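Local coordinates for protein type III effector HopU1 (Pseudomonas syringae pv. tomato, PDB 3U0J) that probably transfers ADP-ribose from NAD+ to arginine residues of target proteins, as an effector delivered by a plant pathogen, at residues A[151-154]-A[155-159]; A[75-78]-A[79-83]; A[38-41]-A[42-45]; A[175-178]-A[179-183]. All coordinates share one frame; numbering follows the deposited sequence.

In the fold
Interactions 1 to 3 lie in one helical part of the fold, and interaction 4 lies across the chain's centre from all three. Interaction 1, in helix 145-162, is the buried one. It meets interaction 3 directly: Ser153 OG is 2.8 Å from Ser39 N and Arg157 NH2 is 3.1 Å from Ser39 OG, both probable hydrogen bonds. Interaction 2 reaches interaction 1 by packing alone, with Leu158 CD2 4.2 Å from Glu83 O. Interactions 2 and 3 do not touch; their nearest atoms are about 9 Å apart. The helix of interaction 4 packs on strands 218-224 and 263-269 of the mixed sheet, its centre about 32 Å from that of interaction 1.

Interaction 1 (A[151-154]-A[155-159]); sequences LSSA and LNRLM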
loop_
_atom_site.group_PDB
_atom_site.type_symbol
_atom_site.label_atom_id
_atom_site.label_comp_id
_atom_site.label_asym_id
_atom_site.label_seq_id
_atom_site.Cartn_x
_atom_site.Cartn_y
_atom_site.Cartn_z
ATOM N N LEU A 151 1.161 8.998 3.984
ATOM C CA LEU A 151 1.153 8.061 2.855
ATOM C C LEU A 151 0.161 8.526 1.791
ATOM O O LEU A 151 0.465 8.519 0.591
ATOM C CB LEU A 151 0.791 6.650 3.306
ATOM C CG LEU A 151 1.575 5.474 2.708
ATOM C CD1 LEU A 151 0.698 4.253 2.568
ATOM C CD2 LEU A 151 2.219 5.796 1.388
ATOM N N SER A 152 -1.027 8.940 2.225
ATOM C CA SER A 152 -1.995 9.466 1.283
ATOM C C SER A 152 -1.390 10.619 0.487
ATOM O O SER A 152 -1.441 10.628 -0.733
ATOM C CB SER A 152 -3.257 9.920 2.001
ATOM O OG SER A 152 -3.946 8.829 2.575
ATOM N N SER A 153 -0.801 11.582 1.181
ATOM C CA SER A 153 -0.182 12.713 0.499
ATOM C C SER A 153 0.867 12.234 -0.494
ATOM O O SER A 153 0.922 12.713 -1.618
ATOM C CB SER A 153 0.448 13.689 1.496
ATOM O OG SER A 153 1.030 14.802 0.834
ATOM N N ALA A 154 1.694 11.280 -0.077
ATOM C CA ALA A 154 2.747 10.791 -0.945
ATOM C C ALA A 154 2.151 10.306 -2.249
ATOM O O ALA A 154 2.593 10.710 -3.335
ATOM C CB ALA A 154 3.516 9.685 -0.285
ATOM N N LEU A 155 1.153 9.435 -2.147
ATOM C CA LEU A 155 0.561 8.877 -3.351
ATOM C C LEU A 155 -0.067 9.989 -4.182
ATOM O O LEU A 155 -0.023 9.948 -5.399
ATOM C CB LEU A 155 -0.464 7.805 -3.014
ATOM C CG LEU A 155 -0.055 6.725 -2.006
ATOM C CD1 LEU A 155 -1.152 5.675 -1.880
ATOM C CD2 LEU A 155 1.278 6.060 -2.341
ATOM N N ASN A 156 -0.639 10.996 -3.536
ATOM C CA ASN A 156 -1.251 12.083 -4.285
ATOM C C ASN A 156 -0.209 12.890 -5.079
ATOM O O ASN A 156 -0.386 13.096 -6.286
ATOM C CB ASN A 156 -2.126 12.983 -3.391
ATOM C CG ASN A 156 -3.537 12.413 -3.164
ATOM O OD1 ASN A 156 -4.045 11.659 -3.977
ATOM N ND2 ASN A 156 -4.173 12.798 -2.060
ATOM N N ARG A 157 0.861 13.334 -4.403
ATOM C CA ARG A 157 1.997 14.008 -5.033
ATOM C C ARG A 157 2.482 13.211 -6.247
ATOM O O ARG A 157 2.730 13.770 -7.304
ATOM C CB ARG A 157 3.170 14.099 -4.058
ATOM C CG ARG A 157 3.492 15.448 -3.420
ATOM C CD ARG A 157 2.394 15.842 -2.539
ATOM N NE ARG A 157 2.735 16.533 -1.288
ATOM C CZ ARG A 157 2.617 17.849 -1.104
ATOM N NH1 ARG A 157 2.295 18.644 -2.116
ATOM N NH2 ARG A 157 2.841 18.375 0.086
ATOM N N LEU A 158 2.641 11.902 -6.092
ATOM C CA LEU A 158 3.170 11.074 -7.179
ATOM C C LEU A 158 2.175 10.853 -8.309
ATOM O O LEU A 158 2.538 10.923 -9.482
ATOM C CB LEU A 158 3.646 9.709 -6.670
ATOM C CG LEU A 158 4.939 9.582 -5.862
ATOM C CD1 LEU A 158 4.986 8.228 -5.139
ATOM C CD2 LEU A 158 6.184 9.802 -6.724
ATOM N N MET A 159 0.929 10.539 -7.978
ATOM C CA MET A 159 -0.066 10.398 -9.028
ATOM C C MET A 159 -0.198 11.738 -9.784
ATOM O O MET A 159 -0.480 11.758 -10.966
ATOM C CB MET A 159 -1.401 9.879 -8.473
ATOM C CG MET A 159 -1.426 8.368 -8.220
ATOM S SD MET A 159 -3.019 7.715 -7.682
ATOM C CE MET A 159 -3.210 8.721 -6.235
#
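Ser153 turns OG away from its backbone N (chi1 -179°), while the Arg157 chain bends at chi2 (66°) and folds back beside it. The two residues sit one helical turn apart in helix 145-162. Ser153 OG comes 3.2 Å from Arg157 NE, obliquely to the guanidinium group. Both side chains also reach Glu91 OE2 of helix 89-99: Ser153 by a hydrogen bond, Arg157 by a salt bridge. On another flank of the helix, Leu151 and Leu155 cross at a slant and touch through their methyl groups, CD2 to CD2 at 3.9 Å. Met243 of strand 241-243 lies against both leucines. The backbone runs as a regular alpha-helix. Leu155 N bonds to Leu151 O at 3.0 Å, and Arg157 N bonds to Ser153 O at 2.9 Å. Asn156 lays its CB against Ser153 O, while its amide nitrogen bonds to His37 O and Glu134 OE1. The helix is thus polar towards the loop before helix 41-52 and towards Glu91, and apolar towards Met243. The Arg157 charge would favour the ionised form of Glu91, and the shared carboxylate probably limits the movement of the guanidinium.

Interaction 2 (A[75-78]-A[79-83]); sequences KHFR and AEHPE
This is the C-terminal end of a short surface helix, 75-80, where the chain leaves helical geometry at His81 and enters a 3-10 turn. Phe77 and His81, one turn apart, carry the contact. Phe77 O holds the helix end: it accepts His81 N at 2.9 Å and, more weakly, His81 ND1 at 3.4 Å. The imidazole meets this oxygen near its own plane, at the ring edge. The His81 CG lies beside its backbone N (chi1 -61°), which brings ND1 round to Phe77. The two rings meet obliquely, with centroids 5.0 Å apart and planes at 39°. Phe77 is the buried member. Its ring also meets Phe72 edge-to-face, and its side chain touches Cys92 of helix 89-99, which joins the turn to that helix. Arg78 reaches the same helix at Pro89 and Cys92, and its guanidinium bonds to Val87 O and Phe72 O. On the solvent side His76 O accepts Glu80 N at 3.0 Å. The Glu80 side chain, extended beyond CG, runs past His76 O and puts OE1 3.4 Å from His76 CB. His76 ND1 itself bonds to Asp74. After the helix, Pro82 CA directs a C-H contact to Arg78 O at 3.3 Å.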
loop_
_atom_site.group_PDB
_atom_site.type_symbol
_atom_site.label_atom_id
_atom_site.label_comp_id
_atom_site.label_asym_id
_atom_site.label_seq_id
_atom_site.Cartn_x
_atom_site.Cartn_y
_atom_site.Cartn_z
ATOM N N LYS A 75 20.474 14.996 -2.126
ATOM C CA LYS A 75 20.345 15.781 -3.337
ATOM C C LYS A 75 20.350 14.932 -4.619
ATOM O O LYS A 75 19.686 15.295 -5.608
ATOM C CB LYS A 75 21.414 16.881 -3.324
ATOM C CG LYS A 75 22.086 17.202 -4.629
ATOM C CD LYS A 75 23.416 16.455 -4.781
ATOM C CE LYS A 75 23.967 16.620 -6.215
ATOM N NZ LYS A 75 25.375 16.115 -6.423
ATOM N N HIS A 76 21.053 13.794 -4.591
ATOM C CA HIS A 76 21.081 12.848 -5.727
ATOM C C HIS A 76 19.773 12.093 -5.936
ATOM O O HIS A 76 19.542 11.561 -7.014
ATOM C CB HIS A 76 22.210 11.804 -5.587
ATOM C CG HIS A 76 23.566 12.402 -5.364
ATOM N ND1 HIS A 76 24.104 12.585 -4.103
ATOM C CD2 HIS A 76 24.490 12.871 -6.239
ATOM C CE1 HIS A 76 25.300 13.137 -4.210
ATOM N NE2 HIS A 76 25.558 13.323 -5.494
ATOM N N PHE A 77 18.930 12.019 -4.910
ATOM C CA PHE A 77 17.727 11.212 -5.017
ATOM C C PHE A 77 16.749 11.758 -6.047
ATOM O O PHE A 77 16.278 11.029 -6.907
ATOM C CB PHE A 77 17.030 11.044 -3.673
ATOM C CG PHE A 77 15.801 10.186 -3.753
ATOM C CD1 PHE A 77 15.911 8.818 -3.948
ATOM C CD2 PHE A 77 14.529 10.755 -3.674
ATOM C CE1 PHE A 77 14.779 8.023 -4.042
ATOM C CE2 PHE A 77 13.385 9.964 -3.771
ATOM C CZ PHE A 77 13.514 8.594 -3.954
ATOM N N ARG A 78 16.450 13.041 -5.961
ATOM C CA ARG A 78 15.537 13.657 -6.910
ATOM C C ARG A 78 16.186 13.867 -8.285
ATOM O O ARG A 78 15.506 14.109 -9.290
ATOM C CB ARG A 78 14.971 14.965 -6.325
ATOM C CG ARG A 78 13.780 14.717 -5.384
ATOM C CD ARG A 78 13.534 15.809 -4.332
ATOM N NE ARG A 78 12.673 15.294 -3.276
ATOM C CZ ARG A 78 13.088 14.415 -2.366
ATOM N NH1 ARG A 78 14.342 13.993 -2.405
ATOM N NH2 ARG A 78 12.269 13.954 -1.420
ATOM N N ALA A 79 17.508 13.768 -8.332
ATOM C CA ALA A 79 18.211 13.832 -9.607
ATOM C C ALA A 79 18.118 12.494 -10.364
ATOM O O ALA A 79 18.132 12.467 -11.591
ATOM C CB ALA A 79 19.652 14.234 -9.396
ATOM N N GLU A 80 18.003 11.390 -9.625
ATOM C CA GLU A 80 17.889 10.068 -10.227
ATOM C C GLU A 80 16.430 9.735 -10.416
ATOM O O GLU A 80 16.073 8.920 -11.253
ATOM C CB GLU A 80 18.588 9.008 -9.359
ATOM C CG GLU A 80 20.120 9.108 -9.431
ATOM C CD GLU A 80 20.878 8.660 -8.169
ATOM O OE1 GLU A 80 21.900 9.319 -7.860
ATOM O OE2 GLU A 80 20.480 7.664 -7.508
ATOM N N HIS A 81 15.577 10.376 -9.633
ATOM C CA HIS A 81 14.156 10.066 -9.675
ATOM C C HIS A 81 13.353 11.346 -9.710
ATOM O O HIS A 81 12.699 11.687 -8.740
ATOM C CB HIS A 81 13.754 9.256 -8.454
ATOM C CG HIS A 81 14.464 7.951 -8.343
ATOM N ND1 HIS A 81 15.566 7.771 -7.537
ATOM C CD2 HIS A 81 14.238 6.759 -8.944
ATOM C CE1 HIS A 81 15.995 6.526 -7.649
ATOM N NE2 HIS A 81 15.202 5.889 -8.491
ATOM N N PRO A 82 13.403 12.065 -10.835
ATOM C CA PRO A 82 12.712 13.360 -10.889
ATOM C C PRO A 82 11.207 13.354 -10.588
ATOM O O PRO A 82 10.719 14.442 -10.321
ATOM C CB PRO A 82 12.991 13.847 -12.311
ATOM C CG PRO A 82 14.303 13.194 -12.653
ATOM C CD PRO A 82 14.275 11.845 -12.002
ATOM N N GLU A 83 10.491 12.225 -10.616
ATOM C CA GLU A 83 9.088 12.239 -10.171
ATOM C C GLU A 83 8.980 12.761 -8.743
ATOM O O GLU A 83 7.945 13.263 -8.336
ATOM C CB GLU A 83 8.443 10.851 -10.194
ATOM C CG GLU A 83 9.067 9.866 -11.129
ATOM C CD GLU A 83 10.235 9.157 -10.498
ATOM O OE1 GLU A 83 9.994 8.157 -9.753
ATOM O OE2 GLU A 83 11.384 9.600 -10.768
#

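Interaction 3 (A[38-41]-A[42-45]); sequences YSTG and QDRH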
loop_
_atom_site.group_PDB
_atom_site.type_symbol
_atom_site.label_atom_id
_atom_site.label_comp_id
_atom_site.label_asym_id
_atom_site.label_seq_id
_atom_site.Cartn_x
_atom_site.Cartn_y
_atom_site.Cartn_z
ATOM N N TYR A 38 -3.237 16.671 0.742
ATOM C CA TYR A 38 -1.802 16.978 0.638
ATOM C C TYR A 38 -1.245 17.443 1.976
ATOM O O TYR A 38 -1.859 18.240 2.675
ATOM C CB TYR A 38 -1.519 18.044 -0.423
ATOM C CG TYR A 38 -1.926 17.609 -1.798
ATOM C CD1 TYR A 38 -1.008 17.035 -2.666
ATOM C CD2 TYR A 38 -3.243 17.748 -2.226
ATOM C CE1 TYR A 38 -1.389 16.619 -3.926
ATOM C CE2 TYR A 38 -3.630 17.342 -3.480
ATOM C CZ TYR A 38 -2.702 16.778 -4.331
ATOM O OH TYR A 38 -3.092 16.367 -5.593
ATOM N N SER A 39 -0.062 16.954 2.314
ATOM C CA SER A 39 0.542 17.247 3.600
ATOM C C SER A 39 0.854 18.721 3.765
ATOM O O SER A 39 1.108 19.437 2.792
ATOM C CB SER A 39 1.823 16.442 3.764
ATOM O OG SER A 39 2.681 16.680 2.675
ATOM N N THR A 40 0.832 19.156 5.019
ATOM C CA THR A 40 1.243 20.499 5.404
ATOM C C THR A 40 2.519 20.380 6.199
ATOM O O THR A 40 2.963 19.267 6.527
ATOM C CB THR A 40 0.213 21.129 6.330
ATOM O OG1 THR A 40 0.198 20.411 7.582
ATOM C CG2 THR A 40 -1.165 21.057 5.697
ATOM N N GLY A 41 3.104 21.524 6.538
ATOM C CA GLY A 41 4.296 21.533 7.364
ATOM C C GLY A 41 4.078 20.877 8.721
ATOM O O GLY A 41 4.940 20.146 9.207
ATOM N N GLN A 42 2.928 21.132 9.337
ATOM C CA GLN A 42 2.637 20.553 10.638
ATOM C C GLN A 42 2.529 19.029 10.517
ATOM O O GLN A 42 3.063 18.296 11.359
ATOM C CB GLN A 42 1.369 21.168 11.245
ATOM C CG GLN A 42 0.980 20.616 12.619
ATOM C CD GLN A 42 2.002 20.909 13.691
ATOM O OE1 GLN A 42 2.533 19.987 14.345
ATOM N NE2 GLN A 42 2.303 22.200 13.877
ATOM N N ASP A 43 1.871 18.564 9.456
ATOM C CA ASP A 43 1.743 17.138 9.211
ATOM C C ASP A 43 3.099 16.479 9.166
ATOM O O ASP A 43 3.321 15.452 9.825
ATOM C CB ASP A 43 1.037 16.874 7.888
ATOM C CG ASP A 43 -0.431 17.185 7.948
ATOM O OD1 ASP A 43 -0.966 17.212 9.075
ATOM O OD2 ASP A 43 -1.050 17.413 6.885
ATOM N N ARG A 44 4.003 17.074 8.381
ATOM C CA ARG A 44 5.346 16.529 8.191
ATOM C C ARG A 44 6.141 16.491 9.493
ATOM O O ARG A 44 6.983 15.623 9.681
ATOM C CB ARG A 44 6.094 17.280 7.100
ATOM C CG ARG A 44 5.494 17.087 5.708
ATOM C CD ARG A 44 6.381 17.626 4.574
ATOM N NE ARG A 44 6.404 19.091 4.549
ATOM C CZ ARG A 44 5.432 19.851 4.044
ATOM N NH1 ARG A 44 4.340 19.290 3.509
ATOM N NH2 ARG A 44 5.542 21.178 4.085
ATOM N N HIS A 45 5.859 17.404 10.416
ATOM C CA HIS A 45 6.483 17.317 11.730
ATOM C C HIS A 45 5.871 16.167 12.555
ATOM O O HIS A 45 6.572 15.406 13.235
ATOM C CB HIS A 45 6.306 18.634 12.482
ATOM C CG HIS A 45 7.422 19.610 12.281
ATOM N ND1 HIS A 45 7.295 20.733 11.490
ATOM C CD2 HIS A 45 8.677 19.642 12.785
ATOM C CE1 HIS A 45 8.429 21.406 11.502
ATOM N NE2 HIS A 45 9.284 20.764 12.280
#
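The chain is extended at Thr40 (phi -111°, psi 174°) and turns helical at Gly41, so Thr40 O can accept Arg44 N at 3.1 Å. The side chains of Thr40 and Asp43 then bond back to each other's backbone. Thr40 OG1 sits between its own N and carbonyl carbon and accepts Asp43 N at 3.1 Å, with a nearly straight N-H (168°). In return Asp43 OD2 accepts Thr40 N at 3.2 Å, met from above the carboxylate plane. These reciprocal bonds form a capping box, with Thr40 as N-cap of helix 41-52. They satisfy Asp43 N in the first turn and Thr40 N at the cap. The other carboxylate oxygen, Asp43 OD1, forms a salt bridge with Lys149. Arg44 bends at chi3 and folds back over the cap. Its NH1 bonds to Ser39 OG at 3.2 Å, almost in the guanidinium plane, and more weakly to Ser39 O. Thr40 O and Gly41 CA lie over one guanidinium face, while Tyr88 makes a cation-pi contact with the group. Ser39 OG also bonds to Glu91. One residue further on, His45 N bonds to Gly41 O at 3.1 Å, and His45 ND1 adds a weak bond to that oxygen.

Interaction 4 (A[175-178]-A[179-183]); sequences DLDT and IARLY
Ile179 packs back against the start of helix 176-188, one turn after the N-cap position Asp175. Its CB lies 3.5 Å from Asp175 O and close to Leu176 O. CG1 is set beside its backbone N (chi1 -66°) and comes 3.0 Å from Asp175 O. CD1, at the tip, stays near Asp175 O and comes 4.3 Å from Leu176 CD2. The short branch goes the other way, with CG2 at the edge of the Tyr183 ring. Ile218 and His263 of the mixed sheet touch the isoleucine. Leu182, on the same flank, packs on Ile218, Phe220 and Phe265, and its CG lies 3.7 Å from Thr178 O. This flank therefore joins the helix to strands 218-224 and 263-269. The backbone bonds are helical: Ile179 N to Asp175 O at 3.0 Å and Ala180 N to Leu176 O at 2.8 Å. On the exposed flank Asp177 OD1 forms a long salt bridge with Arg181 NH2, at 3.9 Å. The carboxylate and guanidinium planes stand 89° apart, and no N-H points at the oxygen. The pair thus attracts by charge alone, probably weakly at the solvent-facing surface, while apolar contacts hold the sheet side.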
loop_
_atom_site.group_PDB
_atom_site.type_symbol
_atom_site.label_atom_id
_atom_site.label_comp_id
_atom_site.label_asym_id
_atom_site.label_seq_id
_atom_site.Cartn_x
_atom_site.Cartn_y
_atom_site.Cartn_z
ATOM N N ASP A 175 -9.289 -19.163 1.702
ATOM C CA ASP A 175 -10.424 -20.092 1.855
ATOM C C ASP A 175 -11.282 -20.386 0.641
ATOM O O ASP A 175 -11.319 -19.610 -0.314
ATOM C CB ASP A 175 -11.438 -19.391 2.770
ATOM C CG ASP A 175 -11.279 -19.754 4.190
ATOM O OD1 ASP A 175 -10.583 -20.756 4.456
ATOM O OD2 ASP A 175 -11.845 -19.036 5.039
ATOM N N LEU A 176 -12.085 -21.442 0.754
ATOM C CA LEU A 176 -13.259 -21.579 -0.098
ATOM C C LEU A 176 -14.283 -20.498 0.246
ATOM O O LEU A 176 -14.997 -19.990 -0.625
ATOM C CB LEU A 176 -13.878 -22.969 0.031
ATOM C CG LEU A 176 -12.914 -24.111 -0.326
ATOM C CD1 LEU A 176 -13.429 -25.449 0.199
ATOM C CD2 LEU A 176 -12.598 -24.161 -1.846
ATOM N N ASP A 177 -14.355 -20.137 1.522
ATOM C CA ASP A 177 -15.230 -19.040 1.928
ATOM C C ASP A 177 -14.839 -17.731 1.213
ATOM O O ASP A 177 -15.677 -17.099 0.568
ATOM C CB ASP A 177 -15.204 -18.859 3.442
ATOM C CG ASP A 177 -16.047 -17.678 3.897
ATOM O OD1 ASP A 177 -15.477 -16.609 4.253
ATOM O OD2 ASP A 177 -17.293 -17.814 3.867
ATOM N N THR A 178 -13.571 -17.336 1.317
ATOM C CA THR A 178 -13.082 -16.180 0.575
ATOM C C THR A 178 -13.365 -16.289 -0.936
ATOM O O THR A 178 -13.920 -15.373 -1.551
ATOM C CB THR A 178 -11.566 -15.921 0.823
ATOM O OG1 THR A 178 -11.339 -15.668 2.219
ATOM C CG2 THR A 178 -11.086 -14.723 0.012
ATOM N N ILE A 179 -12.992 -17.411 -1.532
ATOM C CA ILE A 179 -13.246 -17.631 -2.953
ATOM C C ILE A 179 -14.725 -17.444 -3.300
ATOM O O ILE A 179 -15.071 -16.725 -4.239
ATOM C CB ILE A 179 -12.778 -19.048 -3.400
ATOM C CG1 ILE A 179 -11.251 -19.166 -3.299
ATOM C CG2 ILE A 179 -13.232 -19.342 -4.811
ATOM C CD1 ILE A 179 -10.724 -20.578 -3.395
ATOM N N ALA A 180 -15.590 -18.095 -2.529
ATOM C CA ALA A 180 -17.033 -17.988 -2.704
ATOM C C ALA A 180 -17.529 -16.532 -2.680
ATOM O O ALA A 180 -18.409 -16.134 -3.474
ATOM C CB ALA A 180 -17.737 -18.808 -1.642
ATOM N N ARG A 181 -16.966 -15.729 -1.779
ATOM C CA ARG A 181 -17.394 -14.345 -1.687
ATOM C C ARG A 181 -17.125 -13.614 -2.991
ATOM O O ARG A 181 -17.966 -12.850 -3.468
ATOM C CB ARG A 181 -16.708 -13.624 -0.536
ATOM C CG ARG A 181 -17.168 -12.192 -0.380
ATOM C CD ARG A 181 -16.311 -11.490 0.634
ATOM N NE ARG A 181 -16.517 -12.066 1.959
ATOM C CZ ARG A 181 -15.559 -12.186 2.878
ATOM N NH1 ARG A 181 -14.312 -11.786 2.601
ATOM N NH2 ARG A 181 -15.844 -12.724 4.068
ATOM N N LEU A 182 -15.949 -13.841 -3.563
ATOM C CA LEU A 182 -15.579 -13.123 -4.770
ATOM C C LEU A 182 -16.476 -13.528 -5.921
ATOM O O LEU A 182 -16.979 -12.668 -6.652
ATOM C CB LEU A 182 -14.114 -13.353 -5.115
ATOM C CG LEU A 182 -13.218 -12.693 -4.077
ATOM C CD1 LEU A 182 -11.765 -13.068 -4.235
ATOM C CD2 LEU A 182 -13.401 -11.192 -4.164
ATOM N N TYR A 183 -16.685 -14.833 -6.090
ATOM C CA TYR A 183 -17.581 -15.290 -7.148
ATOM C C TYR A 183 -18.944 -14.682 -6.895
ATOM O O TYR A 183 -19.604 -14.222 -7.815
ATOM C CB TYR A 183 -17.670 -16.805 -7.207
ATOM C CG TYR A 183 -16.561 -17.470 -7.998
ATOM C CD1 TYR A 183 -16.494 -17.356 -9.377
ATOM C CD2 TYR A 183 -15.597 -18.229 -7.363
ATOM C CE1 TYR A 183 -15.490 -17.968 -10.094
ATOM C CE2 TYR A 183 -14.596 -18.843 -8.064
ATOM C CZ TYR A 183 -14.543 -18.709 -9.425
ATOM O OH TYR A 183 -13.532 -19.330 -10.117
#